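Local structure of uncharacterized protein yfeY (Escherichia coli, 2QZB) at residues Arg44-Met49 with Glu61-Asp66; Val68-Asn73 with Ser80-Leu85. The protein is of unknown function, belongs to the DUF1131 family and is probably a lipoprotein made with a signal peptide. All blocks are in the same frame, centred on the assembly; numbering follows the deposited sequence.

Contact 1: Arg44-Met49 with Glu61-Asp66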
ATOM      1  N   ARG A  44      13.021   5.964  10.429  1.00 20.90           N
ATOM      2  CA  ARG A  44      14.156   5.071  10.435  1.00 21.57           C
ATOM      3  C   ARG A  44      13.963   4.094   9.267  1.00 21.82           C
ATOM      4  O   ARG A  44      12.884   4.024   8.671  1.00 21.83           O
ATOM      5  CB  ARG A  44      14.193   4.296  11.770  1.00 21.58           C
ATOM      6  CG  ARG A  44      14.831   5.073  12.972  1.00 22.16           C
ATOM      7  CD  ARG A  44      14.085   6.379  13.340  1.00 22.52           C
ATOM      8  NE  ARG A  44      14.604   6.940  14.590  1.00 23.33           N
ATOM      9  CZ  ARG A  44      14.064   6.760  15.798  1.00 25.35           C
ATOM     10  NH1 ARG A  44      12.963   6.014  15.983  1.00 24.28           N
ATOM     11  NH2 ARG A  44      14.642   7.320  16.851  1.00 25.10           N
ATOM     12  N   LEU A  45      15.000   3.338   8.949  1.00 22.58           N
ATOM     13  CA  LEU A  45      15.007   2.431   7.795  1.00 22.55           C
ATOM     14  C   LEU A  45      15.645   1.086   8.199  1.00 22.92           C
ATOM     15  O   LEU A  45      16.664   1.062   8.914  1.00 22.34           O
ATOM     16  CB  LEU A  45      15.801   3.101   6.657  1.00 23.05           C
ATOM     17  CG  LEU A  45      15.780   2.465   5.264  1.00 24.67           C
ATOM     18  CD1 LEU A  45      14.358   2.436   4.633  1.00 21.47           C
ATOM     19  CD2 LEU A  45      16.723   3.226   4.373  1.00 24.83           C
ATOM     20  N   ARG A  46      15.045  -0.015   7.759  1.00 21.11           N
ATOM     21  CA  ARG A  46      15.455  -1.353   8.113  1.00 22.22           C
ATOM     22  C   ARG A  46      15.460  -2.127   6.787  1.00 22.76           C
ATOM     23  O   ARG A  46      14.802  -1.711   5.863  1.00 21.99           O
ATOM     24  CB  ARG A  46      14.327  -1.918   8.963  1.00 22.89           C
ATOM     25  CG  ARG A  46      14.697  -2.868   9.908  1.00 25.04           C
ATOM     26  CD  ARG A  46      13.751  -2.750  11.037  1.00 26.58           C
ATOM     27  NE  ARG A  46      12.449  -3.381  10.831  1.00 26.11           N
ATOM     28  CZ  ARG A  46      11.780  -3.933  11.830  1.00 27.21           C
ATOM     29  NH1 ARG A  46      12.311  -3.926  13.057  1.00 25.75           N
ATOM     30  NH2 ARG A  46      10.604  -4.502  11.612  1.00 25.17           N
ATOM     31  N   SER A  47      16.177  -3.248   6.688  1.00 22.76           N
ATOM     32  CA  SER A  47      16.139  -4.019   5.455  1.00 23.38           C
ATOM     33  C   SER A  47      15.859  -5.486   5.684  1.00 23.41           C
ATOM     34  O   SER A  47      15.849  -5.971   6.803  1.00 22.61           O
ATOM     35  CB  SER A  47      17.366  -3.799   4.554  1.00 23.43           C
ATOM     36  OG  SER A  47      18.574  -4.286   5.140  1.00 26.29           O
ATOM     37  N   GLY A  48      15.633  -6.198   4.588  1.00 23.82           N
ATOM     38  CA  GLY A  48      15.310  -7.617   4.655  1.00 24.44           C
ATOM     39  C   GLY A  48      15.386  -8.226   3.253  1.00 25.31           C
ATOM     40  O   GLY A  48      15.609  -7.528   2.272  1.00 24.24           O
ATOM     41  N   MET A  49      15.220  -9.526   3.172  1.00 26.90           N
ATOM     42  CA  MET A  49      15.315 -10.191   1.894  1.00 28.86           C
ATOM     43  C   MET A  49      14.258 -11.206   1.910  1.00 29.51           C
ATOM     44  O   MET A  49      13.828 -11.671   2.988  1.00 30.40           O
ATOM     45  CB  MET A  49      16.679 -10.853   1.698  1.00 28.84           C
ATOM     46  CG  MET A  49      17.772  -9.883   1.267  1.00 30.31           C
ATOM     47  SD  MET A  49      19.324 -10.701   0.821  1.00 31.18           S
ATOM     48  CE  MET A  49      20.274  -9.313   0.308  1.00 34.14           C
ATOM     49  N   GLU A  61      11.976  -1.609   5.044  1.00 21.05           N
ATOM     50  CA  GLU A  61      10.891  -1.124   5.880  1.00 22.07           C
ATOM     51  C   GLU A  61      11.268   0.254   6.395  1.00 21.39           C
ATOM     52  O   GLU A  61      12.323   0.464   7.029  1.00 21.51           O
ATOM     53  CB  GLU A  61      10.605  -2.094   7.044  1.00 22.23           C
ATOM     54  CG  GLU A  61       9.825  -3.365   6.597  1.00 24.39           C
ATOM     55  CD  GLU A  61       9.660  -4.362   7.710  1.00 25.07           C
ATOM     56  OE1 GLU A  61       8.663  -5.112   7.717  1.00 31.76           O
ATOM     57  OE2 GLU A  61      10.513  -4.371   8.617  1.00 29.16           O
ATOM     58  N   VAL A  62      10.408   1.197   6.091  1.00 20.86           N
ATOM     59  CA  VAL A  62      10.527   2.541   6.553  1.00 20.49           C
ATOM     60  C   VAL A  62       9.770   2.560   7.873  1.00 20.86           C
ATOM     61  O   VAL A  62       8.619   2.199   7.933  1.00 21.29           O
ATOM     62  CB  VAL A  62       9.894   3.510   5.548  1.00 20.93           C
ATOM     63  CG1 VAL A  62       9.940   4.917   6.091  1.00 21.14           C
ATOM     64  CG2 VAL A  62      10.636   3.436   4.176  1.00 20.15           C
ATOM     65  N   MET A  63      10.432   2.967   8.934  1.00 20.98           N
ATOM     66  CA  MET A  63       9.878   2.776  10.268  1.00 22.07           C
ATOM     67  C   MET A  63       9.451   4.111  10.856  1.00 23.14           C
ATOM     68  O   MET A  63      10.166   5.106  10.747  1.00 22.93           O
ATOM     69  CB  MET A  63      10.915   2.124  11.200  1.00 21.07           C
ATOM     70  CG  MET A  63      11.494   0.748  10.697  1.00 21.00           C
ATOM     71  SD  MET A  63      10.235  -0.538  10.511  1.00 14.28           S
ATOM     72  CE  MET A  63       9.724  -0.860  12.177  1.00 23.75           C
ATOM     73  N   LYS A  64       8.304   4.109  11.495  1.00 24.83           N
ATOM     74  CA  LYS A  64       7.800   5.313  12.158  1.00 28.19           C
ATOM     75  C   LYS A  64       7.577   4.899  13.593  1.00 27.84           C
ATOM     76  O   LYS A  64       6.644   4.173  13.910  1.00 27.95           O
ATOM     77  CB  LYS A  64       6.517   5.817  11.515  1.00 27.12           C
ATOM     78  CG  LYS A  64       6.099   7.222  12.034  1.00 32.42           C
ATOM     79  CD  LYS A  64       4.878   7.783  11.326  1.00 31.22           C
ATOM     80  CE  LYS A  64       3.576   7.346  11.986  1.00 37.45           C
ATOM     81  NZ  LYS A  64       2.444   8.305  11.657  1.00 37.71           N
ATOM     82  N   GLY A  65       8.517   5.286  14.438  1.00 29.28           N
ATOM     83  CA  GLY A  65       8.633   4.706  15.766  1.00 29.38           C
ATOM     84  C   GLY A  65       8.809   3.207  15.683  1.00 30.25           C
ATOM     85  O   GLY A  65       9.681   2.700  14.959  1.00 30.23           O
ATOM     86  N   ASP A  66       7.917   2.513  16.385  1.00 30.21           N
ATOM     87  CA  ASP A  66       7.918   1.071  16.579  1.00 31.55           C
ATOM     88  C   ASP A  66       7.270   0.291  15.419  1.00 30.48           C
ATOM     89  O   ASP A  66       7.278  -0.961  15.399  1.00 30.66           O
ATOM     90  CB  ASP A  66       7.108   0.779  17.875  1.00 33.00           C
ATOM     91  CG  ASP A  66       5.998   1.872  18.173  1.00 38.49           C
ATOM     92  OD1 ASP A  66       4.893   1.500  18.670  1.00 45.97           O
ATOM     93  OD2 ASP A  66       6.212   3.099  17.944  1.00 38.74           O
TER
HETATM   94  O   HOH W   1      11.978   4.032  14.347  1.00 37.24           O
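Glu61 OE2 is gripped by two nitrogens of Arg46, NE at 3.1 Å and NH2 at 3.0 Å. Both donors come side-on from the guanidinium edge, with OE2 in its plane, and the two flat groups are only 22° apart. The side chains run side by side off the same face of the sheet; Arg46 reaches the carboxylate by bending at chi3 (79°). Met63 closes over one guanidinium face, its CE centred 3.7 Å above the plane and its SD 3.6 Å from Arg46 NE, a fit set by its bends at chi2 and chi3. With an alanine in place of Glu61, the Arg46 guanidinium is likely to lose its anionic mate and be free to swing off Met63. On the opposite face of the sheet, Leu45 CD1 meets Val62 CG2 at 3.9 Å, and Leu45 packs further on Ile35 of helix 32-38. At the open end of the hairpin, a water bridges Arg44 NH1 to Gly65 O. Arg44 with Met63 and Arg46 with Glu61 are hydrogen-bonded pairs flanking the non-hydrogen-bonded pair Leu45 with Val62. That ladder, between strands twisted to 144°, is typical of an antiparallel beta hairpin, here at the edge of the main sheet.

Contact 2: Val68-Asn73 with Ser80-Leu85; sequences VAMVIN and SRIDVL
Met70 and Ile82 lie side by side on the face they share with Ile72 and Val84. Following Met70 outward, CB rests 3.5 Å from Asp83 O and near Ile82 CG2. CG, set anti to the carbonyl carbon (chi1 -53°), passes at the limit of contact with Val84 CG2, and the extended chain then carries SD to 3.9 Å from Ile82 CG2. CE continues away from Ile82, chi3 (-156°) keeping the chain extended. Beyond the two strands this methionine touches Val21 of strand 20-21; Val21 also touches Ile82 and Val84, and all four side chains of this face are apolar.

The opposite face is polar around Asp83. Arg81 grips its carboxylate side-on from the same strand: NE meets the syn lone pair of OD2 at 2.7 Å, while NH1 reaches OD1 at 2.8 Å. A water gives hydrogen bonds to OD2 and to Val71 O and accepts one from Asn73 ND2, tying the strands together. Farther along, Leu85 CD1 lies against Val68 CG1 and Val71 CG2.

The backbone ladder of this antiparallel hairpin, strands 67-73 and 81-84, is regular in the middle, where Val71 and Asp83 exchange two hydrogen bonds. At the turn end Asn73 O takes Ser80 N at 2.9 Å and, weakly, Arg81 N at 3.4 Å; Ser80 and Arg81 together face Asn73 as a classic beta bulge. Apolar side chains thus fill one face, while the other mixes Val71 with a polar group round Asp83, whose buried carboxylate, held by Arg81 and a water, with Lys161 a long, weak partner, would be expected to stay ionised.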
ATOM      1  N   VAL A  68       5.864  -0.175  11.169  1.00 23.56           N
ATOM      2  CA  VAL A  68       6.251  -0.040   9.788  1.00 21.50           C
ATOM      3  C   VAL A  68       5.377   1.034   9.177  1.00 21.28           C
ATOM      4  O   VAL A  68       4.160   0.954   9.246  1.00 20.57           O
ATOM      5  CB  VAL A  68       6.127  -1.404   9.044  1.00 23.14           C
ATOM      6  CG1 VAL A  68       6.456  -1.267   7.599  1.00 19.94           C
ATOM      7  CG2 VAL A  68       7.041  -2.404   9.679  1.00 21.48           C
ATOM      8  N   ALA A  69       6.005   2.067   8.627  1.00 21.53           N
ATOM      9  CA  ALA A  69       5.282   3.129   7.887  1.00 21.33           C
ATOM     10  C   ALA A  69       5.123   2.815   6.388  1.00 21.18           C
ATOM     11  O   ALA A  69       4.141   3.240   5.758  1.00 20.30           O
ATOM     12  CB  ALA A  69       5.998   4.469   8.037  1.00 21.32           C
ATOM     13  N   MET A  70       6.112   2.115   5.808  1.00 21.44           N
ATOM     14  CA  MET A  70       6.108   1.719   4.369  1.00 20.91           C
ATOM     15  C   MET A  70       6.993   0.513   4.227  1.00 21.74           C
ATOM     16  O   MET A  70       8.030   0.406   4.909  1.00 21.07           O
ATOM     17  CB  MET A  70       6.781   2.733   3.399  1.00 20.85           C
ATOM     18  CG  MET A  70       6.354   4.182   3.394  1.00 23.60           C
ATOM     19  SD  MET A  70       7.217   5.197   2.128  1.00 19.28           S
ATOM     20  CE  MET A  70       6.973   6.738   2.966  1.00 25.28           C
ATOM     21  N   VAL A  71       6.625  -0.329   3.267  1.00 22.13           N
ATOM     22  CA  VAL A  71       7.464  -1.429   2.779  1.00 22.05           C
ATOM     23  C   VAL A  71       7.801  -1.124   1.336  1.00 22.48           C
ATOM     24  O   VAL A  71       6.895  -0.937   0.523  1.00 22.28           O
ATOM     25  CB  VAL A  71       6.729  -2.782   2.803  1.00 21.73           C
ATOM     26  CG1 VAL A  71       7.707  -3.939   2.371  1.00 23.30           C
ATOM     27  CG2 VAL A  71       6.114  -3.090   4.196  1.00 22.96           C
ATOM     28  N   ILE A  72       9.095  -1.079   1.012  1.00 21.30           N
ATOM     29  CA  ILE A  72       9.536  -0.790  -0.306  1.00 22.18           C
ATOM     30  C   ILE A  72      10.133  -2.062  -0.925  1.00 24.40           C
ATOM     31  O   ILE A  72      11.008  -2.732  -0.323  1.00 23.80           O
ATOM     32  CB  ILE A  72      10.595   0.322  -0.272  1.00 21.52           C
ATOM     33  CG1 ILE A  72      10.035   1.572   0.411  1.00 21.98           C
ATOM     34  CG2 ILE A  72      11.075   0.610  -1.675  1.00 23.16           C
ATOM     35  CD1 ILE A  72      11.103   2.672   0.675  1.00 22.54           C
ATOM     36  N   ASN A  73       9.637  -2.402  -2.107  1.00 25.74           N
ATOM     37  CA  ASN A  73      10.072  -3.587  -2.867  1.00 27.79           C
ATOM     38  C   ASN A  73      10.582  -3.156  -4.217  1.00 28.76           C
ATOM     39  O   ASN A  73      10.281  -2.057  -4.687  1.00 28.59           O
ATOM     40  CB  ASN A  73       8.930  -4.611  -3.026  1.00 28.42           C
ATOM     41  CG  ASN A  73       8.733  -5.474  -1.792  1.00 30.23           C
ATOM     42  OD1 ASN A  73       9.559  -6.329  -1.499  1.00 37.04           O
ATOM     43  ND2 ASN A  73       7.626  -5.287  -1.086  1.00 30.76           N
ATOM     44  N   SER A  80       9.734  -1.151  -7.373  1.00 29.58           N
ATOM     45  CA  SER A  80       8.573  -1.547  -8.169  1.00 29.83           C
ATOM     46  C   SER A  80       7.222  -1.600  -7.415  1.00 28.35           C
ATOM     47  O   SER A  80       6.165  -1.724  -8.042  1.00 26.77           O
ATOM     48  CB  SER A  80       8.841  -2.897  -8.815  1.00 30.18           C
ATOM     49  OG  SER A  80       8.982  -3.852  -7.808  1.00 31.99           O
ATOM     50  N   ARG A  81       7.270  -1.501  -6.080  1.00 25.71           N
ATOM     51  CA  ARG A  81       6.069  -1.511  -5.231  1.00 24.13           C
ATOM     52  C   ARG A  81       6.400  -0.829  -3.901  1.00 24.10           C
ATOM     53  O   ARG A  81       7.544  -0.994  -3.378  1.00 21.85           O
ATOM     54  CB  ARG A  81       5.581  -2.940  -4.973  1.00 23.53           C
ATOM     55  CG  ARG A  81       4.346  -3.061  -4.022  1.00 23.79           C
ATOM     56  CD  ARG A  81       3.859  -4.492  -3.845  1.00 25.44           C
ATOM     57  NE  ARG A  81       2.910  -4.615  -2.748  1.00 27.51           N
ATOM     58  CZ  ARG A  81       2.064  -5.628  -2.556  1.00 31.17           C
ATOM     59  NH1 ARG A  81       1.258  -5.628  -1.497  1.00 28.56           N
ATOM     60  NH2 ARG A  81       2.028  -6.656  -3.402  1.00 31.96           N
ATOM     61  N   ILE A  82       5.428  -0.057  -3.380  1.00 22.63           N
ATOM     62  CA  ILE A  82       5.534   0.583  -2.032  1.00 22.50           C
ATOM     63  C   ILE A  82       4.182   0.404  -1.383  1.00 23.11           C
ATOM     64  O   ILE A  82       3.159   0.837  -1.957  1.00 23.36           O
ATOM     65  CB  ILE A  82       5.836   2.097  -2.096  1.00 22.48           C
ATOM     66  CG1 ILE A  82       7.133   2.367  -2.877  1.00 21.91           C
ATOM     67  CG2 ILE A  82       5.918   2.715  -0.641  1.00 22.44           C
ATOM     68  CD1 ILE A  82       7.233   3.764  -3.551  1.00 22.70           C
ATOM     69  N   ASP A  83       4.149  -0.286  -0.248  1.00 22.00           N
ATOM     70  CA  ASP A  83       2.937  -0.354   0.569  1.00 23.29           C
ATOM     71  C   ASP A  83       3.008   0.714   1.673  1.00 22.94           C
ATOM     72  O   ASP A  83       4.011   0.797   2.376  1.00 23.52           O
ATOM     73  CB  ASP A  83       2.818  -1.725   1.200  1.00 23.42           C
ATOM     74  CG  ASP A  83       2.780  -2.853   0.153  1.00 28.35           C
ATOM     75  OD1 ASP A  83       2.180  -3.895   0.440  1.00 32.91           O
ATOM     76  OD2 ASP A  83       3.366  -2.690  -0.942  1.00 33.42           O
ATOM     77  N   VAL A  84       1.977   1.536   1.798  1.00 22.60           N
ATOM     78  CA  VAL A  84       2.006   2.649   2.741  1.00 21.92           C
ATOM     79  C   VAL A  84       1.073   2.287   3.870  1.00 23.23           C
ATOM     80  O   VAL A  84      -0.092   1.927   3.644  1.00 23.24           O
ATOM     81  CB  VAL A  84       1.641   4.008   2.104  1.00 23.08           C
ATOM     82  CG1 VAL A  84       1.682   5.173   3.160  1.00 21.46           C
ATOM     83  CG2 VAL A  84       2.602   4.348   0.973  1.00 20.54           C
ATOM     84  N   LEU A  85       1.579   2.343   5.086  1.00 23.17           N
ATOM     85  CA  LEU A  85       0.737   2.100   6.258  1.00 24.81           C
ATOM     86  C   LEU A  85       0.675   3.314   7.184  1.00 26.43           C
ATOM     87  O   LEU A  85      -0.045   3.309   8.177  1.00 27.86           O
ATOM     88  CB  LEU A  85       1.266   0.890   7.022  1.00 25.39           C
ATOM     89  CG  LEU A  85       1.393  -0.424   6.228  1.00 24.32           C
ATOM     90  CD1 LEU A  85       2.707  -0.593   5.463  1.00 26.11           C
ATOM     91  CD2 LEU A  85       1.301  -1.524   7.196  1.00 31.28           C
TER
HETATM   92  O   HOH W   2       6.027  -3.252  -0.951  1.00 40.54           O

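How the contacts relate
Contacts 1 and 2 are successive hairpins of one antiparallel sheet, their centres about 10 Å apart, joined where strand 55-64 lies beside strand 67-73. Val62 is the joint: its O lies 2.7 Å from Ala69 N and its N 2.8 Å from Met70 O, both probable hydrogen bonds, and Ala69 and Met70 facing it together form a classic beta bulge. Val62 CG2 also packs on Ile72 CD1 at 3.6 Å, carrying the apolar face of contact 1 into that of contact 2. On the other face Glu61 OE1 lies 3.7 Å from Val68 CG2. Contact 1 includes strand 44-52, outermost in the sheet within this chain, whereas contact 2 sits nearer the middle, with strand 158-165 beyond 81-84.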